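Enhancer of mRNA-decapping protein 4 homolog (Drosophila melanogaster, PDB 2VXG) probably takes part in mRNA decapping during mRNA degradation and is required for silencing a subset of endogenous miRNA targets. Local coordinates at residues L36-F45 with L74-A85. Numbering follows the deposited sequence.
Sequences LRHTDSNQAF and LKQRYLNEALLA
A chi1 of -63° at Leu36 and -61° at Phe45 puts each CG beside the backbone N and anti to the carbonyl carbon, directing the two side chains at opposite faces of the Tyr78 ring, which reaches out from helix 73-85 between them. Leu36 lays its CD2 methyl over one face of the Tyr78 ring, a CH-pi contact displaced toward the rim, though the modelled approach is too close to be taken literally. Phe45 turns an edge toward the same phenol in an offset edge-to-face pair, the ring centroids 5.0 Å apart and the planes at 61°. The Phe45 ring is itself sandwiched: Glu81 CB sits almost exactly above its centre, 3.4 Å from the ring centroid, while Ala44 CB lies against the opposite face, nearer the rim. At the edge of the Phe45 ring stands Ala85, its CB 4.4 Å from Phe45 CD1. Such helix-to-helix packing is the substance of this all-helical C-terminal domain of Ge-1, whose sequence family belongs to the TPR clan; here the end of helix 29-38 and the short helix 41-44 lean on helix 73-85. Helix 16-25 backs them through Phe20, which touches Leu36 and Thr39, and Ile16, which meets Ala44; Leu57 of helix 54-66 touches both Phe45 and Ala85. The polar end of Tyr78 is held by Ser41, whose OG donates a hydrogen bond to Tyr78 OH at 3.0 Å. Arg77 folds back, bent at chi2 and chi3, and sets its guanidinium beside the Ser41 hydroxyl, with Arg77 NH1 2.9 Å from Ser41 OG. Ser41 opens helix 41-44 directly after the N-cap Asp40, whose OD1 accepts from Asn42 N at 3.0 Å. Toward the start of helix 73-85, the branched end of Leu74 meets Leu36 at CB, with Leu74 CD2 4.1 Å from it.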
# COMPACT_ATOMS: atom_id res chain seq x y z
N LEU A 36 9.70 0.42 0.26
CA LEU A 36 9.06 1.38 1.22
C LEU A 36 10.08 1.89 2.23
O LEU A 36 10.14 3.07 2.53
CB LEU A 36 7.89 0.74 1.96
CG LEU A 36 6.67 0.25 1.18
CD1 LEU A 36 5.73 -0.44 2.14
CD2 LEU A 36 5.99 1.36 0.47
N ARG A 37 10.92 0.96 2.69
CA ARG A 37 12.08 1.27 3.53
C ARG A 37 13.05 2.30 2.93
O ARG A 37 13.60 3.09 3.67
CB ARG A 37 12.73 -0.07 3.93
CG ARG A 37 14.08 -0.06 4.57
CD ARG A 37 14.69 -1.49 4.47
NE ARG A 37 13.67 -2.48 4.77
CZ ARG A 37 13.55 -3.70 4.23
NH1 ARG A 37 14.42 -4.16 3.33
NH2 ARG A 37 12.54 -4.47 4.61
N HIS A 38 13.22 2.36 1.61
CA HIS A 38 14.11 3.35 0.98
C HIS A 38 13.44 4.53 0.32
O HIS A 38 14.12 5.29 -0.34
CB HIS A 38 14.97 2.71 -0.11
CG HIS A 38 16.00 1.79 0.42
ND1 HIS A 38 15.73 0.47 0.72
CD2 HIS A 38 17.28 2.01 0.79
CE1 HIS A 38 16.82 -0.08 1.23
NE2 HIS A 38 17.77 0.83 1.28
N THR A 39 12.13 4.67 0.40
CA THR A 39 11.53 5.79 -0.32
C THR A 39 11.16 6.86 0.69
O THR A 39 10.89 6.58 1.84
CB THR A 39 10.33 5.42 -1.31
OG1 THR A 39 9.10 6.07 -0.94
CG2 THR A 39 10.14 3.96 -1.48
N ASP A 40 11.21 8.10 0.23
CA ASP A 40 10.87 9.23 1.07
C ASP A 40 9.36 9.34 1.03
O ASP A 40 8.79 9.68 -0.00
CB ASP A 40 11.54 10.49 0.54
CG ASP A 40 11.39 11.68 1.48
OD1 ASP A 40 10.47 11.72 2.32
OD2 ASP A 40 12.23 12.59 1.35
N SER A 41 8.71 9.05 2.15
CA SER A 41 7.25 9.13 2.27
C SER A 41 6.68 10.52 1.93
O SER A 41 5.52 10.63 1.52
CB SER A 41 6.82 8.74 3.68
OG SER A 41 7.53 7.57 4.08
N ASN A 42 7.48 11.56 2.12
CA ASN A 42 7.03 12.91 1.79
C ASN A 42 7.18 13.22 0.29
O ASN A 42 6.52 14.12 -0.21
CB ASN A 42 7.69 13.96 2.69
CG ASN A 42 7.48 13.64 4.18
OD1 ASN A 42 6.54 14.12 4.81
ND2 ASN A 42 8.34 12.76 4.71
N GLN A 43 8.02 12.45 -0.41
CA GLN A 43 7.94 12.40 -1.88
C GLN A 43 6.74 11.53 -2.30
O GLN A 43 5.89 11.95 -3.11
CB GLN A 43 9.25 11.86 -2.51
CG GLN A 43 10.48 12.78 -2.29
CD GLN A 43 11.71 12.43 -3.15
OE1 GLN A 43 11.59 12.09 -4.34
NE2 GLN A 43 12.89 12.54 -2.56
N ALA A 44 6.67 10.33 -1.74
CA ALA A 44 5.64 9.37 -2.14
C ALA A 44 4.26 10.01 -2.01
O ALA A 44 3.47 9.96 -2.94
CB ALA A 44 5.73 8.08 -1.31
N PHE A 45 4.00 10.64 -0.86
CA PHE A 45 2.64 11.05 -0.55
C PHE A 45 2.36 12.54 -0.59
O PHE A 45 1.41 13.03 0.04
CB PHE A 45 2.21 10.40 0.77
CG PHE A 45 2.21 8.92 0.70
CD1 PHE A 45 1.32 8.26 -0.13
CD2 PHE A 45 3.14 8.18 1.39
CE1 PHE A 45 1.34 6.90 -0.26
CE2 PHE A 45 3.15 6.81 1.29
CZ PHE A 45 2.24 6.16 0.47
N LEU A 74 5.31 0.08 9.40
CA LEU A 74 5.71 0.58 8.09
C LEU A 74 4.56 0.33 7.08
O LEU A 74 4.05 1.27 6.46
CB LEU A 74 7.05 -0.02 7.66
CG LEU A 74 7.40 0.27 6.20
CD1 LEU A 74 7.43 1.76 5.94
CD2 LEU A 74 8.69 -0.45 5.78
N LYS A 75 4.12 -0.93 6.96
CA LYS A 75 3.11 -1.27 5.99
C LYS A 75 1.74 -0.65 6.35
O LYS A 75 0.99 -0.24 5.44
CB LYS A 75 3.02 -2.80 5.77
CG LYS A 75 4.24 -3.35 4.96
CD LYS A 75 4.17 -4.86 4.62
CE LYS A 75 4.17 -5.71 5.91
NZ LYS A 75 4.20 -7.20 5.67
N GLN A 76 1.43 -0.56 7.64
CA GLN A 76 0.16 0.05 8.07
C GLN A 76 0.13 1.50 7.69
O GLN A 76 -0.84 2.00 7.17
CB GLN A 76 -0.07 -0.02 9.57
CG GLN A 76 -1.46 0.55 10.05
CD GLN A 76 -2.66 -0.00 9.26
OE1 GLN A 76 -2.66 -1.15 8.84
NE2 GLN A 76 -3.70 0.83 9.04
N ARG A 77 1.23 2.18 7.98
CA ARG A 77 1.34 3.59 7.70
C ARG A 77 1.23 3.85 6.20
O ARG A 77 0.54 4.80 5.79
CB ARG A 77 2.64 4.14 8.31
CG ARG A 77 2.72 5.63 8.35
CD ARG A 77 3.47 6.21 7.17
NE ARG A 77 4.88 5.80 7.19
CZ ARG A 77 5.90 6.55 6.80
NH1 ARG A 77 5.71 7.80 6.39
NH2 ARG A 77 7.13 6.04 6.86
N TYR A 78 1.87 3.02 5.37
CA TYR A 78 1.61 3.07 3.91
C TYR A 78 0.20 2.74 3.50
O TYR A 78 -0.30 3.35 2.56
CB TYR A 78 2.60 2.23 3.09
CG TYR A 78 3.84 3.07 2.77
CD1 TYR A 78 4.04 3.62 1.50
CD2 TYR A 78 4.76 3.34 3.76
CE1 TYR A 78 5.17 4.41 1.23
CE2 TYR A 78 5.88 4.13 3.52
CZ TYR A 78 6.08 4.66 2.25
OH TYR A 78 7.20 5.45 2.01
N LEU A 79 -0.44 1.78 4.17
CA LEU A 79 -1.86 1.50 3.88
C LEU A 79 -2.67 2.74 4.19
O LEU A 79 -3.53 3.11 3.40
CB LEU A 79 -2.41 0.38 4.74
CG LEU A 79 -2.05 -1.03 4.36
CD1 LEU A 79 -2.85 -1.95 5.30
CD2 LEU A 79 -2.29 -1.27 2.87
N ASN A 80 -2.42 3.33 5.35
CA ASN A 80 -3.03 4.61 5.75
C ASN A 80 -2.85 5.70 4.69
O ASN A 80 -3.83 6.28 4.24
CB ASN A 80 -2.45 5.11 7.07
CG ASN A 80 -2.93 4.30 8.30
OD1 ASN A 80 -3.87 3.52 8.22
ND2 ASN A 80 -2.25 4.49 9.44
N GLU A 81 -1.60 6.00 4.35
CA GLU A 81 -1.30 7.08 3.39
C GLU A 81 -1.80 6.78 2.02
O GLU A 81 -2.36 7.66 1.38
CB GLU A 81 0.19 7.39 3.30
CG GLU A 81 0.80 7.89 4.56
CD GLU A 81 0.51 9.30 4.94
OE1 GLU A 81 -0.16 10.08 4.21
OE2 GLU A 81 1.00 9.65 6.04
N ALA A 82 -1.67 5.54 1.56
CA ALA A 82 -2.16 5.20 0.24
C ALA A 82 -3.66 5.38 0.14
O ALA A 82 -4.17 5.94 -0.84
CB ALA A 82 -1.72 3.79 -0.20
N LEU A 83 -4.41 4.94 1.15
CA LEU A 83 -5.86 5.17 1.15
C LEU A 83 -6.19 6.66 1.10
O LEU A 83 -7.06 7.10 0.35
CB LEU A 83 -6.52 4.53 2.40
CG LEU A 83 -8.02 4.68 2.68
CD1 LEU A 83 -8.82 3.81 1.72
CD2 LEU A 83 -8.37 4.26 4.12
N LEU A 84 -5.52 7.44 1.94
CA LEU A 84 -5.76 8.91 1.99
C LEU A 84 -5.42 9.59 0.67
O LEU A 84 -5.94 10.64 0.40
CB LEU A 84 -4.98 9.56 3.12
CG LEU A 84 -5.36 9.18 4.56
CD1 LEU A 84 -4.43 9.85 5.52
CD2 LEU A 84 -6.83 9.57 4.88
N ALA A 85 -4.54 8.98 -0.12
CA ALA A 85 -4.15 9.52 -1.45
C ALA A 85 -5.05 9.10 -2.61
O ALA A 85 -4.91 9.63 -3.74
CB ALA A 85 -2.71 9.14 -1.77